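Local atomic coordinates of mandelate racemase/muconate lactonizing enzyme (Roseovarius nubinhibens, PDB entry 2QDD), a protein that is of unconfirmed function but binds magnesium and, as a mandelate racemase/muconate lactonizing enzyme relative in the enolase superfamily, probably acts on a carboxylate substrate. Residues A[137-149]-A[156-168]. Residues are numbered along the deposited sequence; the frame is centred on the assembly and turned at random.
Sequences INSSISTGTPDQM and AAAQGYRTHSAKI
Strands 138-141 and 163-167 run side by side in parallel, joined by four backbone hydrogen bonds: Ser139 N to Thr163 O, Ser165 N to Ser139 O, Ile141 N to Ser165 O and Lys167 N to Ile141 O all lie at 2.9–3.0 Å, and the two strand axes are 26° from parallel. On the helix-facing side, Ser139 OG meets His164 ND1 at 2.6 Å, at the edge of the imidazole and in its plane; a chi1 of 69°, with OG between backbone N and carbonyl carbon, aims the hydroxyl there. Ser139 CB lies over one face of Tyr161, 3.8 Å from the ring centroid and 21° off its normal, a CH-pi contact. The same ring has Ile137 O at its edge, 3.3 Å from CD2, while Ile137 CG2 touches CE2. Were Tyr161 cut back to an alanine, Ser139 CB would probably lose the ring face it covers and a gap would open beside Ile137 CG2. One water bridges the two backbones at this end, donating to Ile137 O and accepting from Arg162 N. Farther along, Thr143 OG1 donates to Lys167 O at 3.1 Å from above the carbonyl plane, and Met149, its chain bent at the last torsion, brings CE to Ala166 CB and Ile168 CG2. Ile141 CD1 reaches Ala156 CB at 4.2 Å, an apolar touch between strand and helix. A Schellman motif with Gly160 at C-prime ends helix 146-159, and the chain then enters strand 163-167, the second strand of a beta-alpha-beta unit of the barrel domain. Strand 192-196 flanks 163-167 on its other side: Asp196, a magnesium-binding residue though this chain holds no metal in the model, forms a salt bridge with Lys167 NZ, and His191 bonds His164 NE2, while helix 173-185 packs on Met149 and Ile168.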
ATOM      1  N   ILE A 137      20.687 -27.792 -22.140  1.00 31.27           N
ATOM      2  CA  ILE A 137      21.597 -26.693 -22.412  1.00 31.86           C
ATOM      3  C   ILE A 137      20.941 -25.813 -23.460  1.00 35.04           C
ATOM      4  O   ILE A 137      20.420 -26.323 -24.451  1.00 38.11           O
ATOM      5  CB  ILE A 137      22.987 -27.208 -22.916  1.00 31.86           C
ATOM      6  CG1 ILE A 137      23.624 -28.165 -21.900  1.00 30.43           C
ATOM      7  CG2 ILE A 137      23.945 -26.050 -23.228  1.00 24.35           C
ATOM      8  CD1 ILE A 137      23.682 -27.634 -20.462  1.00 37.39           C
ATOM      9  N   ASN A 138      20.944 -24.501 -23.241  1.00 34.52           N
ATOM     10  CA  ASN A 138      20.396 -23.589 -24.242  1.00 37.65           C
ATOM     11  C   ASN A 138      21.399 -23.051 -25.268  1.00 35.85           C
ATOM     12  O   ASN A 138      22.575 -22.860 -24.963  1.00 30.73           O
ATOM     13  CB  ASN A 138      19.545 -22.474 -23.609  1.00 38.89           C
ATOM     14  CG  ASN A 138      20.372 -21.454 -22.863  1.00 41.73           C
ATOM     15  OD1 ASN A 138      20.861 -20.484 -23.446  1.00 52.93           O
ATOM     16  ND2 ASN A 138      20.526 -21.659 -21.563  1.00 44.18           N
ATOM     17  N   SER A 139      20.917 -22.821 -26.487  1.00 38.08           N
ATOM     18  CA  SER A 139      21.703 -22.175 -27.535  1.00 39.79           C
ATOM     19  C   SER A 139      21.718 -20.661 -27.387  1.00 44.45           C
ATOM     20  O   SER A 139      20.852 -20.084 -26.726  1.00 43.25           O
ATOM     21  CB  SER A 139      21.151 -22.540 -28.912  1.00 42.67           C
ATOM     22  OG  SER A 139      19.878 -21.956 -29.130  1.00 43.36           O
ATOM     23  N   SER A 140      22.703 -20.026 -28.017  1.00 47.78           N
ATOM     24  CA  SER A 140      22.777 -18.572 -28.090  1.00 48.07           C
ATOM     25  C   SER A 140      22.602 -18.107 -29.525  1.00 49.14           C
ATOM     26  O   SER A 140      23.426 -18.415 -30.391  1.00 48.63           O
ATOM     27  CB  SER A 140      24.109 -18.076 -27.541  1.00 47.28           C
ATOM     28  OG  SER A 140      24.359 -18.629 -26.262  1.00 55.38           O
ATOM     29  N   ILE A 141      21.521 -17.370 -29.765  1.00 48.59           N
ATOM     30  CA  ILE A 141      21.176 -16.888 -31.097  1.00 46.16           C
ATOM     31  C   ILE A 141      21.472 -15.393 -31.213  1.00 47.87           C
ATOM     32  O   ILE A 141      20.771 -14.566 -30.627  1.00 42.80           O
ATOM     33  CB  ILE A 141      19.688 -17.169 -31.443  1.00 47.62           C
ATOM     34  CG1 ILE A 141      19.273 -18.602 -31.054  1.00 44.81           C
ATOM     35  CG2 ILE A 141      19.384 -16.825 -32.909  1.00 43.80           C
ATOM     36  CD1 ILE A 141      19.978 -19.730 -31.818  1.00 50.91           C
ATOM     37  N   SER A 142      22.515 -15.069 -31.975  1.00 52.28           N
ATOM     38  CA  SER A 142      23.001 -13.697 -32.151  1.00 53.45           C
ATOM     39  C   SER A 142      22.006 -12.826 -32.910  1.00 52.23           C
ATOM     40  O   SER A 142      21.223 -13.328 -33.717  1.00 49.45           O
ATOM     41  CB  SER A 142      24.341 -13.705 -32.896  1.00 58.61           C
ATOM     42  OG  SER A 142      25.406 -14.096 -32.046  1.00 62.63           O
ATOM     43  N   THR A 143      22.052 -11.521 -32.641  1.00 55.13           N
ATOM     44  CA  THR A 143      21.152 -10.540 -33.254  1.00 57.07           C
ATOM     45  C   THR A 143      21.354 -10.452 -34.771  1.00 60.71           C
ATOM     46  O   THR A 143      22.480 -10.560 -35.266  1.00 63.18           O
ATOM     47  CB  THR A 143      21.339  -9.133 -32.624  1.00 57.82           C
ATOM     48  OG1 THR A 143      21.738  -9.258 -31.252  1.00 55.92           O
ATOM     49  CG2 THR A 143      20.049  -8.335 -32.689  1.00 56.45           C
ATOM     50  N   GLY A 144      20.253 -10.279 -35.498  1.00 61.47           N
ATOM     51  CA  GLY A 144      20.291 -10.063 -36.940  1.00 64.64           C
ATOM     52  C   GLY A 144      18.912  -9.780 -37.494  1.00 66.48           C
ATOM     53  O   GLY A 144      18.072  -9.185 -36.815  1.00 68.02           O
ATOM     54  N   THR A 145      18.677 -10.207 -38.734  1.00 68.51           N
ATOM     55  CA  THR A 145      17.330 -10.214 -39.305  1.00 69.87           C
ATOM     56  C   THR A 145      16.504 -11.359 -38.704  1.00 69.09           C
ATOM     57  O   THR A 145      17.078 -12.344 -38.227  1.00 66.39           O
ATOM     58  CB  THR A 145      17.339 -10.296 -40.866  1.00 69.37           C
ATOM     59  OG1 THR A 145      17.914 -11.536 -41.296  1.00 68.63           O
ATOM     60  CG2 THR A 145      18.110  -9.125 -41.477  1.00 70.41           C
ATOM     61  N   PRO A 146      15.159 -11.213 -38.690  1.00 70.48           N
ATOM     62  CA  PRO A 146      14.190 -12.309 -38.651  1.00 72.03           C
ATOM     63  C   PRO A 146      14.633 -13.623 -39.311  1.00 72.85           C
ATOM     64  O   PRO A 146      14.536 -14.675 -38.683  1.00 72.20           O
ATOM     65  CB  PRO A 146      12.977 -11.722 -39.383  1.00 70.97           C
ATOM     66  CG  PRO A 146      13.117 -10.220 -39.240  1.00 70.74           C
ATOM     67  CD  PRO A 146      14.469  -9.911 -38.650  1.00 69.98           C
ATOM     68  N   ASP A 147      15.124 -13.554 -40.548  1.00 74.73           N
ATOM     69  CA  ASP A 147      15.495 -14.749 -41.313  1.00 73.97           C
ATOM     70  C   ASP A 147      16.864 -15.320 -40.932  1.00 71.00           C
ATOM     71  O   ASP A 147      17.080 -16.528 -41.041  1.00 72.31           O
ATOM     72  CB  ASP A 147      15.438 -14.472 -42.817  1.00 77.47           C
ATOM     73  CG  ASP A 147      14.119 -13.860 -43.250  1.00 81.93           C
ATOM     74  OD1 ASP A 147      13.123 -14.606 -43.377  1.00 80.20           O
ATOM     75  OD2 ASP A 147      14.079 -12.629 -43.459  1.00 84.81           O
ATOM     76  N   GLN A 148      17.778 -14.451 -40.498  1.00 66.19           N
ATOM     77  CA  GLN A 148      19.096 -14.868 -40.011  1.00 62.62           C
ATOM     78  C   GLN A 148      19.012 -15.623 -38.686  1.00 60.23           C
ATOM     79  O   GLN A 148      19.637 -16.671 -38.526  1.00 59.28           O
ATOM     80  CB  GLN A 148      20.021 -13.662 -39.844  1.00 65.44           C
ATOM     81  CG  GLN A 148      20.825 -13.303 -41.081  1.00 68.35           C
ATOM     82  CD  GLN A 148      21.412 -11.905 -40.998  1.00 68.91           C
ATOM     83  OE1 GLN A 148      22.221 -11.606 -40.117  1.00 68.74           O
ATOM     84  NE2 GLN A 148      21.003 -11.039 -41.917  1.00 67.23           N
ATOM     85  N   MET A 149      18.241 -15.075 -37.746  1.00 58.40           N
ATOM     86  CA  MET A 149      18.085 -15.660 -36.413  1.00 52.70           C
ATOM     87  C   MET A 149      17.324 -16.988 -36.478  1.00 54.73           C
ATOM     88  O   MET A 149      17.655 -17.935 -35.764  1.00 54.16           O
ATOM     89  CB  MET A 149      17.387 -14.673 -35.465  1.00 52.10           C
ATOM     90  CG  MET A 149      18.179 -13.395 -35.184  1.00 46.85           C
ATOM     91  SD  MET A 149      17.315 -12.176 -34.152  1.00 36.50           S
ATOM     92  CE  MET A 149      17.950 -12.609 -32.539  1.00 39.09           C
ATOM     93  N   ALA A 156      20.841 -24.556 -34.720  1.00 52.17           N
ATOM     94  CA  ALA A 156      20.954 -24.947 -33.313  1.00 48.49           C
ATOM     95  C   ALA A 156      20.154 -26.204 -33.005  1.00 45.27           C
ATOM     96  O   ALA A 156      20.603 -27.059 -32.239  1.00 41.78           O
ATOM     97  CB  ALA A 156      20.517 -23.804 -32.408  1.00 48.62           C
ATOM     98  N   ALA A 157      18.977 -26.309 -33.622  1.00 48.58           N
ATOM     99  CA  ALA A 157      18.114 -27.487 -33.510  1.00 52.97           C
ATOM    100  C   ALA A 157      18.766 -28.761 -34.056  1.00 55.70           C
ATOM    101  O   ALA A 157      18.561 -29.852 -33.510  1.00 53.37           O
ATOM    102  CB  ALA A 157      16.782 -27.230 -34.204  1.00 51.25           C
ATOM    103  N   ALA A 158      19.551 -28.601 -35.123  1.00 60.48           N
ATOM    104  CA  ALA A 158      20.298 -29.694 -35.750  1.00 63.34           C
ATOM    105  C   ALA A 158      21.432 -30.220 -34.870  1.00 64.28           C
ATOM    106  O   ALA A 158      21.755 -31.409 -34.920  1.00 68.01           O
ATOM    107  CB  ALA A 158      20.840 -29.256 -37.106  1.00 63.09           C
ATOM    108  N   GLN A 159      22.022 -29.336 -34.065  1.00 59.52           N
ATOM    109  CA  GLN A 159      22.995 -29.734 -33.044  1.00 54.07           C
ATOM    110  C   GLN A 159      22.330 -30.347 -31.809  1.00 54.32           C
ATOM    111  O   GLN A 159      23.010 -30.944 -30.970  1.00 54.29           O
ATOM    112  CB  GLN A 159      23.869 -28.547 -32.629  1.00 54.41           C
ATOM    113  CG  GLN A 159      24.749 -27.984 -33.736  1.00 60.10           C
ATOM    114  CD  GLN A 159      25.269 -26.595 -33.414  1.00 64.65           C
ATOM    115  OE1 GLN A 159      24.702 -25.590 -33.847  1.00 64.04           O
ATOM    116  NE2 GLN A 159      26.351 -26.531 -32.646  1.00 68.15           N
ATOM    117  N   GLY A 160      21.010 -30.185 -31.698  1.00 50.41           N
ATOM    118  CA  GLY A 160      20.223 -30.837 -30.650  1.00 46.24           C
ATOM    119  C   GLY A 160      19.783 -29.940 -29.501  1.00 45.05           C
ATOM    120  O   GLY A 160      19.269 -30.431 -28.496  1.00 44.79           O
ATOM    121  N   TYR A 161      19.983 -28.631 -29.648  1.00 41.80           N
ATOM    122  CA  TYR A 161      19.431 -27.639 -28.719  1.00 40.95           C
ATOM    123  C   TYR A 161      17.911 -27.547 -28.834  1.00 37.94           C
ATOM    124  O   TYR A 161      17.373 -27.451 -29.934  1.00 43.26           O
ATOM    125  CB  TYR A 161      20.016 -26.257 -29.006  1.00 39.88           C
ATOM    126  CG  TYR A 161      21.479 -26.092 -28.680  1.00 38.35           C
ATOM    127  CD1 TYR A 161      22.423 -25.928 -29.698  1.00 36.48           C
ATOM    128  CD2 TYR A 161      21.921 -26.072 -27.354  1.00 32.48           C
ATOM    129  CE1 TYR A 161      23.775 -25.756 -29.404  1.00 34.74           C
ATOM    130  CE2 TYR A 161      23.265 -25.901 -27.048  1.00 44.15           C
ATOM    131  CZ  TYR A 161      24.187 -25.742 -28.078  1.00 39.58           C
ATOM    132  OH  TYR A 161      25.516 -25.574 -27.779  1.00 41.21           O
ATOM    133  N   ARG A 162      17.226 -27.563 -27.695  1.00 35.66           N
ATOM    134  CA  ARG A 162      15.765 -27.444 -27.667  1.00 39.27           C
ATOM    135  C   ARG A 162      15.305 -26.179 -26.941  1.00 38.72           C
ATOM    136  O   ARG A 162      14.117 -25.873 -26.915  1.00 42.19           O
ATOM    137  CB  ARG A 162      15.128 -28.679 -27.026  1.00 40.95           C
ATOM    138  CG  ARG A 162      15.580 -29.998 -27.623  1.00 46.31           C
ATOM    139  CD  ARG A 162      14.645 -31.128 -27.256  1.00 59.14           C
ATOM    140  NE  ARG A 162      13.692 -31.406 -28.327  1.00 60.50           N
ATOM    141  CZ  ARG A 162      12.383 -31.198 -28.241  1.00 60.63           C
ATOM    142  NH1 ARG A 162      11.854 -30.705 -27.126  1.00 61.75           N
ATOM    143  NH2 ARG A 162      11.601 -31.485 -29.274  1.00 59.45           N
ATOM    144  N   THR A 163      16.249 -25.458 -26.344  1.00 38.15           N
ATOM    145  CA  THR A 163      15.977 -24.168 -25.724  1.00 39.13           C
ATOM    146  C   THR A 163      16.937 -23.145 -26.316  1.00 39.04           C
ATOM    147  O   THR A 163      18.107 -23.440 -26.538  1.00 38.85           O
ATOM    148  CB  THR A 163      16.121 -24.232 -24.185  1.00 41.62           C
ATOM    149  OG1 THR A 163      15.468 -25.407 -23.693  1.00 47.52           O
ATOM    150  CG2 THR A 163      15.487 -23.004 -23.518  1.00 45.65           C
ATOM    151  N   HIS A 164      16.423 -21.952 -26.601  1.00 37.88           N
ATOM    152  CA  HIS A 164      17.162 -20.948 -27.352  1.00 39.49           C
ATOM    153  C   HIS A 164      17.068 -19.589 -26.669  1.00 43.42           C
ATOM    154  O   HIS A 164      15.979 -19.123 -26.331  1.00 37.63           O
ATOM    155  CB  HIS A 164      16.644 -20.858 -28.795  1.00 41.86           C
ATOM    156  CG  HIS A 164      16.521 -22.187 -29.474  1.00 45.72           C
ATOM    157  ND1 HIS A 164      17.613 -22.909 -29.901  1.00 44.00           N
ATOM    158  CD2 HIS A 164      15.434 -22.936 -29.776  1.00 46.36           C
ATOM    159  CE1 HIS A 164      17.205 -24.040 -30.447  1.00 41.01           C
ATOM    160  NE2 HIS A 164      15.887 -24.080 -30.385  1.00 42.52           N
ATOM    161  N   SER A 165      18.225 -18.967 -26.465  1.00 39.63           N
ATOM    162  CA  SER A 165      18.300 -17.592 -26.009  1.00 35.54           C
ATOM    163  C   SER A 165      18.511 -16.681 -27.214  1.00 35.19           C
ATOM    164  O   SER A 165      19.621 -16.578 -27.733  1.00 32.55           O
ATOM    165  CB  SER A 165      19.448 -17.435 -25.007  1.00 35.12           C
ATOM    166  OG  SER A 165      19.256 -16.302 -24.186  1.00 46.53           O
ATOM    167  N   ALA A 166      17.434 -16.039 -27.659  1.00 32.81           N
ATOM    168  CA  ALA A 166      17.494 -15.077 -28.751  1.00 34.68           C
ATOM    169  C   ALA A 166      17.843 -13.685 -28.234  1.00 37.43           C
ATOM    170  O   ALA A 166      17.132 -13.120 -27.402  1.00 39.00           O
ATOM    171  CB  ALA A 166      16.175 -15.054 -29.506  1.00 33.12           C
ATOM    172  N   LYS A 167      18.947 -13.140 -28.731  1.00 42.83           N
ATOM    173  CA  LYS A 167      19.471 -11.868 -28.240  1.00 44.12           C
ATOM    174  C   LYS A 167      18.879 -10.707 -29.039  1.00 47.19           C
ATOM    175  O   LYS A 167      19.168 -10.544 -30.226  1.00 47.69           O
ATOM    176  CB  LYS A 167      21.001 -11.848 -28.302  1.00 42.49           C
ATOM    177  CG  LYS A 167      21.679 -13.109 -27.790  1.00 46.90           C
ATOM    178  CD  LYS A 167      21.854 -13.096 -26.283  1.00 51.14           C
ATOM    179  CE  LYS A 167      22.121 -14.502 -25.757  1.00 51.22           C
ATOM    180  NZ  LYS A 167      22.199 -14.526 -24.268  1.00 62.68           N
ATOM    181  N   ILE A 168      18.031  -9.920 -28.382  1.00 47.23           N
ATOM    182  CA  ILE A 168      17.404  -8.750 -28.996  1.00 45.70           C
ATOM    183  C   ILE A 168      17.767  -7.490 -28.208  1.00 49.30           C
ATOM    184  O   ILE A 168      18.580  -7.548 -27.282  1.00 51.49           O
ATOM    185  CB  ILE A 168      15.865  -8.904 -29.102  1.00 46.44           C
ATOM    186  CG1 ILE A 168      15.248  -9.157 -27.724  1.00 41.47           C
ATOM    187  CG2 ILE A 168      15.495 -10.014 -30.093  1.00 47.65           C
ATOM    188  CD1 ILE A 168      13.794  -8.801 -27.635  1.00 36.22           C
TER
HETATM  189  O   HOH W   1      18.537 -27.826 -25.287  1.00 42.84           O